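Local structure of PA0833-PD protein (Pseudomonas aeruginosa PAO1, 6JFW) at residues D25-G33 with R131-P139; Y62-T73 with R106-Q116. The protein probably binds peptidoglycan through this OmpA C-like periplasmic domain, the part of an outer-membrane protein that would tie the membrane to the cell wall. All blocks are in the same frame, centred on the assembly; numbering follows the deposited sequence.

Contact 1 (D25-G33 with R131-P139); sequences DDIKLIMPG and RRVEVNLRP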
loop_
_atom_site.group_PDB
_atom_site.type_symbol
_atom_site.label_atom_id
_atom_site.label_comp_id
_atom_site.label_asym_id
_atom_site.label_seq_id
_atom_site.Cartn_x
_atom_site.Cartn_y
_atom_site.Cartn_z
ATOM N N ASP A 25 -10.251 9.284 11.153
ATOM C CA ASP A 25 -11.293 8.981 10.180
ATOM C C ASP A 25 -10.847 7.950 9.150
ATOM O O ASP A 25 -11.700 7.332 8.504
ATOM C CB ASP A 25 -11.731 10.262 9.463
ATOM C CG ASP A 25 -12.328 11.287 10.408
ATOM O OD1 ASP A 25 -12.929 10.882 11.425
ATOM O OD2 ASP A 25 -12.196 12.500 10.135
ATOM N N ASP A 26 -9.543 7.742 8.991
ATOM C CA ASP A 26 -8.996 6.982 7.877
ATOM C C ASP A 26 -8.612 5.564 8.282
ATOM O O ASP A 26 -8.386 5.256 9.455
ATOM C CB ASP A 26 -7.766 7.687 7.299
ATOM C CG ASP A 26 -8.067 9.089 6.818
ATOM O OD1 ASP A 26 -9.260 9.426 6.671
ATOM O OD2 ASP A 26 -7.107 9.851 6.580
ATOM N N ILE A 27 -8.531 4.700 7.271
ATOM C CA ILE A 27 -7.941 3.373 7.384
ATOM C C ILE A 27 -6.685 3.355 6.527
ATOM O O ILE A 27 -6.718 3.769 5.362
ATOM C CB ILE A 27 -8.919 2.272 6.937
ATOM C CG1 ILE A 27 -10.214 2.336 7.748
ATOM C CG2 ILE A 27 -8.269 0.897 7.056
ATOM C CD1 ILE A 27 -11.266 1.348 7.286
ATOM N N LYS A 28 -5.580 2.888 7.099
ATOM C CA LYS A 28 -4.313 2.785 6.387
ATOM C C LYS A 28 -3.861 1.334 6.361
ATOM O O LYS A 28 -3.864 0.658 7.396
ATOM C CB LYS A 28 -3.236 3.657 7.035
ATOM C CG LYS A 28 -1.864 3.497 6.401
ATOM C CD LYS A 28 -0.791 4.156 7.244
ATOM C CE LYS A 28 -0.879 5.666 7.184
ATOM N NZ LYS A 28 0.040 6.293 8.170
ATOM N N LEU A 29 -3.472 0.862 5.182
ATOM C CA LEU A 29 -2.947 -0.484 4.995
ATOM C C LEU A 29 -1.465 -0.386 4.658
ATOM O O LEU A 29 -1.096 0.232 3.654
ATOM C CB LEU A 29 -3.710 -1.212 3.888
ATOM C CG LEU A 29 -5.231 -1.188 4.053
ATOM C CD1 LEU A 29 -5.929 -1.502 2.744
ATOM C CD2 LEU A 29 -5.657 -2.163 5.132
ATOM N N ILE A 30 -0.623 -0.980 5.501
ATOM C CA ILE A 30 0.818 -1.027 5.275
ATOM C C ILE A 30 1.146 -2.341 4.588
ATOM O O ILE A 30 0.916 -3.418 5.149
ATOM C CB ILE A 30 1.609 -0.903 6.587
ATOM C CG1 ILE A 30 1.163 0.320 7.386
ATOM C CG2 ILE A 30 3.107 -0.843 6.285
ATOM C CD1 ILE A 30 1.591 1.614 6.789
ATOM N N MET A 31 1.699 -2.257 3.384
ATOM C CA MET A 31 2.108 -3.444 2.642
ATOM C C MET A 31 3.627 -3.471 2.547
ATOM O O MET A 31 4.211 -2.732 1.738
ATOM C CB MET A 31 1.465 -3.446 1.253
ATOM C CG MET A 31 -0.062 -3.411 1.329
ATOM S SD MET A 31 -0.938 -3.001 -0.194
ATOM C CE MET A 31 0.252 -3.486 -1.435
ATOM N N PRO A 32 4.312 -4.280 3.358
ATOM C CA PRO A 32 5.780 -4.265 3.349
ATOM C C PRO A 32 6.330 -4.715 2.007
ATOM O O PRO A 32 5.765 -5.582 1.336
ATOM C CB PRO A 32 6.157 -5.250 4.464
ATOM C CG PRO A 32 4.909 -5.449 5.267
ATOM C CD PRO A 32 3.771 -5.253 4.320
ATOM N N GLY A 33 7.454 -4.112 1.620
ATOM C CA GLY A 33 8.038 -4.421 0.325
ATOM C C GLY A 33 8.438 -5.879 0.188
ATOM O O GLY A 33 8.296 -6.470 -0.884
ATOM N N ARG A 131 10.716 0.471 3.280
ATOM C CA ARG A 131 10.339 0.065 1.928
ATOM C C ARG A 131 8.964 -0.581 1.987
ATOM O O ARG A 131 8.818 -1.733 2.400
ATOM C CB ARG A 131 11.370 -0.892 1.344
ATOM C CG ARG A 131 12.708 -0.252 1.052
ATOM C CD ARG A 131 13.587 -1.199 0.263
ATOM N NE ARG A 131 13.898 -2.403 1.026
ATOM C CZ ARG A 131 14.978 -2.544 1.785
ATOM N NH1 ARG A 131 15.184 -3.675 2.447
ATOM N NH2 ARG A 131 15.855 -1.555 1.880
ATOM N N ARG A 132 7.946 0.163 1.566
ATOM C CA ARG A 132 6.571 -0.275 1.735
ATOM C C ARG A 132 5.686 0.514 0.786
ATOM O O ARG A 132 6.083 1.555 0.256
ATOM C CB ARG A 132 6.100 -0.073 3.178
ATOM C CG ARG A 132 5.784 1.385 3.490
ATOM C CD ARG A 132 6.250 1.801 4.874
ATOM N NE ARG A 132 5.764 3.135 5.220
ATOM C CZ ARG A 132 6.516 4.231 5.237
ATOM N NH1 ARG A 132 7.805 4.164 4.935
ATOM N NH2 ARG A 132 5.977 5.400 5.562
ATOM N N VAL A 133 4.477 0.002 0.583
ATOM C CA VAL A 133 3.405 0.734 -0.080
ATOM C C VAL A 133 2.267 0.877 0.917
ATOM O O VAL A 133 1.915 -0.086 1.608
ATOM C CB VAL A 133 2.932 0.030 -1.365
ATOM C CG1 VAL A 133 1.604 0.608 -1.831
ATOM C CG2 VAL A 133 3.978 0.172 -2.458
ATOM N N GLU A 134 1.713 2.082 1.011
ATOM C CA GLU A 134 0.604 2.371 1.905
ATOM C C GLU A 134 -0.642 2.685 1.089
ATOM O O GLU A 134 -0.576 3.405 0.087
ATOM C CB GLU A 134 0.942 3.540 2.837
ATOM C CG GLU A 134 2.062 3.216 3.812
ATOM C CD GLU A 134 2.358 4.331 4.801
ATOM O OE1 GLU A 134 1.663 5.369 4.773
ATOM O OE2 GLU A 134 3.282 4.154 5.626
ATOM N N VAL A 135 -1.772 2.124 1.509
ATOM C CA VAL A 135 -3.073 2.408 0.913
ATOM C C VAL A 135 -3.901 3.134 1.961
ATOM O O VAL A 135 -4.290 2.544 2.976
ATOM C CB VAL A 135 -3.785 1.134 0.440
ATOM C CG1 VAL A 135 -5.119 1.493 -0.206
ATOM C CG2 VAL A 135 -2.909 0.354 -0.523
ATOM N N ASN A 136 -4.172 4.412 1.723
ATOM C CA ASN A 136 -4.981 5.218 2.624
ATOM C C ASN A 136 -6.406 5.298 2.094
ATOM O O ASN A 136 -6.623 5.641 0.926
ATOM C CB ASN A 136 -4.393 6.620 2.783
ATOM C CG ASN A 136 -2.939 6.595 3.221
ATOM O OD1 ASN A 136 -2.613 6.097 4.298
ATOM N ND2 ASN A 136 -2.061 7.142 2.389
ATOM N N LEU A 137 -7.371 4.970 2.951
ATOM C CA LEU A 137 -8.792 5.059 2.631
ATOM C C LEU A 137 -9.381 6.202 3.447
ATOM O O LEU A 137 -9.468 6.118 4.677
ATOM C CB LEU A 137 -9.509 3.742 2.928
ATOM C CG LEU A 137 -8.996 2.461 2.262
ATOM C CD1 LEU A 137 -9.740 1.245 2.797
ATOM C CD2 LEU A 137 -9.125 2.538 0.751
ATOM N N ARG A 138 -9.779 7.268 2.766
ATOM C CA ARG A 138 -10.329 8.449 3.389
ATOM C C ARG A 138 -11.802 8.602 3.063
ATOM O O ARG A 138 -12.158 8.599 1.879
ATOM C CB ARG A 138 -9.594 9.660 2.904
ATOM C CG ARG A 138 -10.270 10.843 3.336
ATOM C CD ARG A 138 -9.338 11.906 3.112
ATOM N NE ARG A 138 -8.996 12.449 4.445
ATOM C CZ ARG A 138 -7.860 13.029 4.758
ATOM N NH1 ARG A 138 -6.930 13.092 3.833
ATOM N NH2 ARG A 138 -7.497 13.493 5.980
ATOM N N PRO A 139 -12.685 8.760 4.053
ATOM C CA PRO A 139 -14.112 8.889 3.739
ATOM C C PRO A 139 -14.378 10.150 2.932
ATOM O O PRO A 139 -13.657 11.144 3.031
ATOM C CB PRO A 139 -14.786 8.957 5.117
ATOM C CG PRO A 139 -13.740 8.561 6.109
ATOM C CD PRO A 139 -12.424 8.920 5.494
#
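Leu137, Val135 and Met31 lose the most surface where strands 26-32 and 132-139 pair antiparallel in the interior of the OmpA-like sheet. All three project to the face that carries Ile27, Leu29 and Val133, where Phe59 of helix 49-61 packs on Leu137, Val135 and Leu29. Leu137 stands opposite Ile27, its backbone N held by Ile27 O at 2.8 Å while Ile27 N returns a bond to Leu137 O. Val135 sits between two partners: its CB lies 4.1 Å from Leu29 CD1, and its CG2 branch, anti to the carbonyl carbon, meets Met31 SD at 3.9 Å. Met31 CB touches Val133 O, which also accepts the bond from Met31 N at 2.8 Å. Gly33 N, bonded to Arg131 O, continues the pairing beyond the last bridge.

The other face is mixed, with a charged cluster of Arg132, Glu134 and Lys28 beside Ile30. Glu134, extended beyond CG, lies alongside Ile30, whose CD1 touches Glu134 OE2 at 3.3 Å. Arg132 grips that same OE2 side-on, with NE at 2.7 Å and NH2 also in the guanidinium plane, both from one face of the carboxylate; Lys28 NZ makes only a long salt bridge to Glu134 OE1, 3.9 Å away. With one carboxylate between an arginine and a lysine, Glu134 is probably kept ionised, and this strand pair has an apolar side against helix 49-61 and a side carrying the charged cluster.

Contact 2 (Y62-T73 with R106-Q116); sequences YNQNTIEIVGYT and RLSTRGMGPDQ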
loop_
_atom_site.group_PDB
_atom_site.type_symbol
_atom_site.label_atom_id
_atom_site.label_comp_id
_atom_site.label_asym_id
_atom_site.label_seq_id
_atom_site.Cartn_x
_atom_site.Cartn_y
_atom_site.Cartn_z
ATOM N N TYR A 62 -17.091 -1.166 -0.661
ATOM C CA TYR A 62 -17.198 0.049 0.150
ATOM C C TYR A 62 -16.831 1.240 -0.726
ATOM O O TYR A 62 -15.664 1.610 -0.854
ATOM C CB TYR A 62 -16.320 -0.055 1.385
ATOM C CG TYR A 62 -16.851 -1.106 2.305
ATOM C CD1 TYR A 62 -17.997 -0.875 3.046
ATOM C CD2 TYR A 62 -16.249 -2.350 2.389
ATOM C CE1 TYR A 62 -18.511 -1.836 3.870
ATOM C CE2 TYR A 62 -16.753 -3.319 3.217
ATOM C CZ TYR A 62 -17.889 -3.056 3.955
ATOM O OH TYR A 62 -18.421 -4.005 4.789
ATOM N N ASN A 63 -17.854 1.852 -1.309
ATOM C CA ASN A 63 -17.666 2.833 -2.367
ATOM C C ASN A 63 -17.475 4.256 -1.861
ATOM O O ASN A 63 -17.138 5.135 -2.662
ATOM C CB ASN A 63 -18.862 2.781 -3.331
ATOM C CG ASN A 63 -20.192 3.001 -2.630
ATOM O OD1 ASN A 63 -20.950 2.059 -2.396
ATOM N ND2 ASN A 63 -20.488 4.250 -2.308
ATOM N N GLN A 64 -17.644 4.509 -0.567
ATOM C CA GLN A 64 -17.678 5.881 -0.051
ATOM C C GLN A 64 -16.346 6.308 0.556
ATOM O O GLN A 64 -16.308 6.900 1.634
ATOM C CB GLN A 64 -18.799 6.032 0.968
ATOM C CG GLN A 64 -20.168 5.699 0.428
ATOM C CD GLN A 64 -21.195 6.767 0.738
ATOM O OE1 GLN A 64 -21.109 7.442 1.756
ATOM N NE2 GLN A 64 -22.166 6.930 -0.147
ATOM N N ASN A 65 -15.237 6.026 -0.123
ATOM C CA ASN A 65 -13.964 6.610 0.273
ATOM C C ASN A 65 -13.076 6.749 -0.954
ATOM O O ASN A 65 -13.297 6.105 -1.982
ATOM C CB ASN A 65 -13.264 5.788 1.370
ATOM C CG ASN A 65 -13.175 4.308 1.048
ATOM O OD1 ASN A 65 -12.831 3.916 -0.066
ATOM N ND2 ASN A 65 -13.472 3.475 2.039
ATOM N N THR A 66 -12.083 7.627 -0.842
ATOM C CA THR A 66 -11.025 7.709 -1.836
ATOM C C THR A 66 -9.907 6.751 -1.465
ATOM O O THR A 66 -9.695 6.432 -0.292
ATOM C CB THR A 66 -10.451 9.122 -1.956
ATOM O OG1 THR A 66 -9.864 9.512 -0.707
ATOM C CG2 THR A 66 -11.522 10.110 -2.351
ATOM N N ILE A 67 -9.181 6.306 -2.482
ATOM C CA ILE A 67 -8.093 5.355 -2.318
ATOM C C ILE A 67 -6.812 6.041 -2.764
ATOM O O ILE A 67 -6.681 6.428 -3.932
ATOM C CB ILE A 67 -8.355 4.065 -3.109
ATOM C CG1 ILE A 67 -9.695 3.469 -2.670
ATOM C CG2 ILE A 67 -7.224 3.072 -2.902
ATOM C CD1 ILE A 67 -10.323 2.532 -3.669
ATOM N N GLU A 68 -5.883 6.214 -1.827
ATOM C CA GLU A 68 -4.607 6.871 -2.078
ATOM C C GLU A 68 -3.499 5.849 -1.882
ATOM O O GLU A 68 -3.321 5.329 -0.775
ATOM C CB GLU A 68 -4.411 8.062 -1.138
ATOM C CG GLU A 68 -3.419 9.084 -1.647
ATOM C CD GLU A 68 -2.598 9.723 -0.544
ATOM O OE1 GLU A 68 -2.758 9.329 0.629
ATOM O OE2 GLU A 68 -1.792 10.626 -0.854
ATOM N N ILE A 69 -2.761 5.559 -2.948
ATOM C CA ILE A 69 -1.688 4.572 -2.919
ATOM C C ILE A 69 -0.363 5.320 -2.926
ATOM O O ILE A 69 -0.087 6.105 -3.840
ATOM C CB ILE A 69 -1.790 3.594 -4.097
ATOM C CG1 ILE A 69 -3.150 2.894 -4.063
ATOM C CG2 ILE A 69 -0.663 2.575 -4.039
ATOM C CD1 ILE A 69 -3.540 2.249 -5.369
ATOM N N VAL A 70 0.451 5.085 -1.903
ATOM C CA VAL A 70 1.675 5.845 -1.684
ATOM C C VAL A 70 2.828 4.865 -1.520
ATOM O O VAL A 70 2.775 3.978 -0.660
ATOM C CB VAL A 70 1.565 6.761 -0.455
ATOM C CG1 VAL A 70 2.815 7.580 -0.310
ATOM C CG2 VAL A 70 0.344 7.667 -0.568
ATOM N N GLY A 71 3.863 5.025 -2.340
ATOM C CA GLY A 71 5.058 4.210 -2.247
ATOM C C GLY A 71 6.135 4.900 -1.429
ATOM O O GLY A 71 6.256 6.123 -1.440
ATOM N N TYR A 72 6.914 4.097 -0.707
ATOM C CA TYR A 72 7.991 4.608 0.130
ATOM C C TYR A 72 9.235 3.753 -0.054
ATOM O O TYR A 72 9.162 2.584 -0.439
ATOM C CB TYR A 72 7.624 4.614 1.619
ATOM C CG TYR A 72 6.484 5.520 2.012
ATOM C CD1 TYR A 72 5.174 5.063 1.993
ATOM C CD2 TYR A 72 6.719 6.822 2.434
ATOM C CE1 TYR A 72 4.129 5.880 2.367
ATOM C CE2 TYR A 72 5.678 7.650 2.808
ATOM C CZ TYR A 72 4.386 7.174 2.773
ATOM O OH TYR A 72 3.344 7.992 3.145
ATOM N N THR A 73 10.384 4.351 0.249
ATOM C CA THR A 73 11.656 3.646 0.281
ATOM C C THR A 73 12.399 4.001 1.561
ATOM O O THR A 73 11.963 4.839 2.356
ATOM C CB THR A 73 12.540 3.988 -0.927
ATOM O OG1 THR A 73 12.831 5.392 -0.925
ATOM C CG2 THR A 73 11.853 3.613 -2.228
ATOM N N ARG A 106 -11.271 6.419 -8.695
ATOM C CA ARG A 106 -11.208 6.473 -7.241
ATOM C C ARG A 106 -9.784 6.425 -6.703
ATOM O O ARG A 106 -9.589 6.603 -5.496
ATOM C CB ARG A 106 -12.020 5.325 -6.635
ATOM C CG ARG A 106 -13.517 5.476 -6.811
ATOM C CD ARG A 106 -14.255 4.335 -6.148
ATOM N NE ARG A 106 -13.937 4.237 -4.727
ATOM C CZ ARG A 106 -14.160 3.156 -3.991
ATOM N NH1 ARG A 106 -14.700 2.079 -4.546
ATOM N NH2 ARG A 106 -13.842 3.146 -2.703
ATOM N N LEU A 107 -8.796 6.211 -7.565
ATOM C CA LEU A 107 -7.420 5.966 -7.159
ATOM C C LEU A 107 -6.540 7.169 -7.462
ATOM O O LEU A 107 -6.691 7.817 -8.502
ATOM C CB LEU A 107 -6.849 4.740 -7.878
ATOM C CG LEU A 107 -7.026 3.343 -7.287
ATOM C CD1 LEU A 107 -8.420 3.145 -6.736
ATOM C CD2 LEU A 107 -6.729 2.311 -8.355
ATOM N N SER A 108 -5.621 7.460 -6.548
ATOM C CA SER A 108 -4.497 8.344 -6.811
ATOM C C SER A 108 -3.241 7.668 -6.282
ATOM O O SER A 108 -3.295 6.911 -5.309
ATOM C CB SER A 108 -4.678 9.725 -6.162
ATOM O OG SER A 108 -4.614 9.648 -4.749
ATOM N N THR A 109 -2.113 7.907 -6.947
ATOM C CA THR A 109 -0.871 7.271 -6.532
ATOM C C THR A 109 0.257 8.285 -6.482
ATOM O O THR A 109 0.323 9.207 -7.301
ATOM C CB THR A 109 -0.460 6.114 -7.455
ATOM O OG1 THR A 109 0.265 6.624 -8.580
ATOM C CG2 THR A 109 -1.674 5.350 -7.942
ATOM N N ARG A 110 1.141 8.099 -5.504
ATOM C CA ARG A 110 2.340 8.902 -5.345
ATOM C C ARG A 110 3.500 7.993 -4.990
ATOM O O ARG A 110 3.314 6.904 -4.438
ATOM C CB ARG A 110 2.177 9.956 -4.246
ATOM C CG ARG A 110 0.753 10.411 -4.054
ATOM C CD ARG A 110 0.632 11.449 -2.952
ATOM N NE ARG A 110 1.793 12.325 -2.887
ATOM C CZ ARG A 110 2.546 12.479 -1.803
ATOM N NH1 ARG A 110 3.584 13.293 -1.827
ATOM N NH2 ARG A 110 2.258 11.819 -0.693
ATOM N N GLY A 111 4.699 8.440 -5.333
ATOM C CA GLY A 111 5.921 7.972 -4.708
ATOM C C GLY A 111 6.394 9.061 -3.761
ATOM O O GLY A 111 6.296 10.249 -4.078
ATOM N N MET A 112 6.870 8.654 -2.590
ATOM C CA MET A 112 7.372 9.597 -1.605
ATOM C C MET A 112 8.837 9.385 -1.283
ATOM O O MET A 112 9.401 10.152 -0.493
ATOM C CB MET A 112 6.540 9.514 -0.323
ATOM C CG MET A 112 5.143 10.036 -0.518
ATOM S SD MET A 112 4.919 11.615 0.293
ATOM C CE MET A 112 4.568 11.050 1.947
ATOM N N GLY A 113 9.469 8.382 -1.886
ATOM C CA GLY A 113 10.843 8.062 -1.603
ATOM C C GLY A 113 11.082 7.882 -0.120
ATOM O O GLY A 113 10.324 7.209 0.584
ATOM N N PRO A 114 12.134 8.523 0.389
ATOM C CA PRO A 114 12.538 8.311 1.782
ATOM C C PRO A 114 11.783 9.147 2.802
ATOM O O PRO A 114 12.115 9.074 3.992
ATOM C CB PRO A 114 14.030 8.687 1.762
ATOM C CG PRO A 114 14.228 9.534 0.521
ATOM C CD PRO A 114 12.968 9.527 -0.290
ATOM N N ASP A 115 10.783 9.924 2.397
ATOM C CA ASP A 115 10.063 10.749 3.357
ATOM C C ASP A 115 9.149 9.896 4.233
ATOM O O ASP A 115 8.733 8.795 3.863
ATOM C CB ASP A 115 9.249 11.826 2.645
ATOM C CG ASP A 115 10.121 12.876 1.988
ATOM O OD1 ASP A 115 11.246 13.104 2.479
ATOM O OD2 ASP A 115 9.679 13.473 0.984
ATOM N N GLN A 116 8.837 10.435 5.406
ATOM C CA GLN A 116 8.019 9.764 6.410
ATOM C C GLN A 116 8.457 8.317 6.685
ATOM O O GLN A 116 7.657 7.393 6.530
ATOM C CB GLN A 116 6.551 9.800 6.009
ATOM C CG GLN A 116 5.985 11.181 5.753
ATOM C CD GLN A 116 4.514 11.130 5.387
ATOM O OE1 GLN A 116 4.016 10.110 4.911
ATOM N NE2 GLN A 116 3.809 12.233 5.611
HETATM O O HOH W 1 -7.384 9.559 -4.078
HETATM O O HOH W 2 -2.619 11.293 -3.553
HETATM O O HOH W 3 9.987 6.296 4.018
HETATM O O HOH W 4 13.194 6.661 4.396
#
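A right-handed beta-alpha-beta crossover brings strands 65-72 and 107-111 side by side and parallel, with helix 79-99 as the connection. Arg106, just ahead of the second strand, reaches back across the start of the first. A bend at chi3 (57°) brings its guanidinium against the 62-65 segment, where NH2 donates to Tyr62 O at 3.0 Å, in the carbonyl plane on a lone pair, and to Asn65 O at 3.1 Å. Ile67 CD1 lies over one guanidinium face, Asn63 O over the other, and NH1 bonds to Phe59 O at the end of helix 49-61.

Between the strands the backbone bonds alternate in the parallel manner, from Ile67 N to Arg106 O through the straight Ile69 N to Ser108 O bond (179°) to Met112 N on Gly71 O. Ile67, Ile69, Leu107 and Thr109 share a face, on which Ile69 and Thr109 touch Ala94 and Leu107 touches Thr98 of helix 79-99; Leu107 CD1 rests alongside Ile67 CD1 at 3.7 Å. On the opposite face a water joins Glu68 OE2 to Ser108 OG, while Glu68 OE1 bonds to Asn136.

Past Gly111 the chain enters a type II' turn, Met112 to Asp115, with Gly113 at positive phi. Tyr72 lies beside Met112, whose CE is 3.7 Å from the ring's CE2; at the ring edge come Asp115 O, 3.2 Å from Tyr72 CD2, and Gln116 OE1, which accepts from Tyr72 OH at 2.8 Å. Thr73 N closes on Gly113 O from above the carbonyl plane.

Contacts 1 and 2, their centres about 7 Å apart, belong to one mixed sheet, joined where strand 132-139 runs antiparallel beside strand 65-72. Glu134 N lies 2.7 Å from Val70 O, a probable hydrogen bond of that seam. At one end Arg132 spans the contacts: NH2 probably bonds to Gln116 O (2.8 Å), and the guanidinium makes a cation-pi contact with Tyr72, whose CE1 is 3.4 Å from Glu134 CD. At the other end Arg138 O packs against Asn65 CB at 3.1 Å. Arg131 of contact 1 forms a salt bridge with Asp74, directly after Thr73 of contact 2, where the sequence matches the OmpA-like peptidoglycan-binding motif; this end of both contacts therefore probably lies beside the pocket.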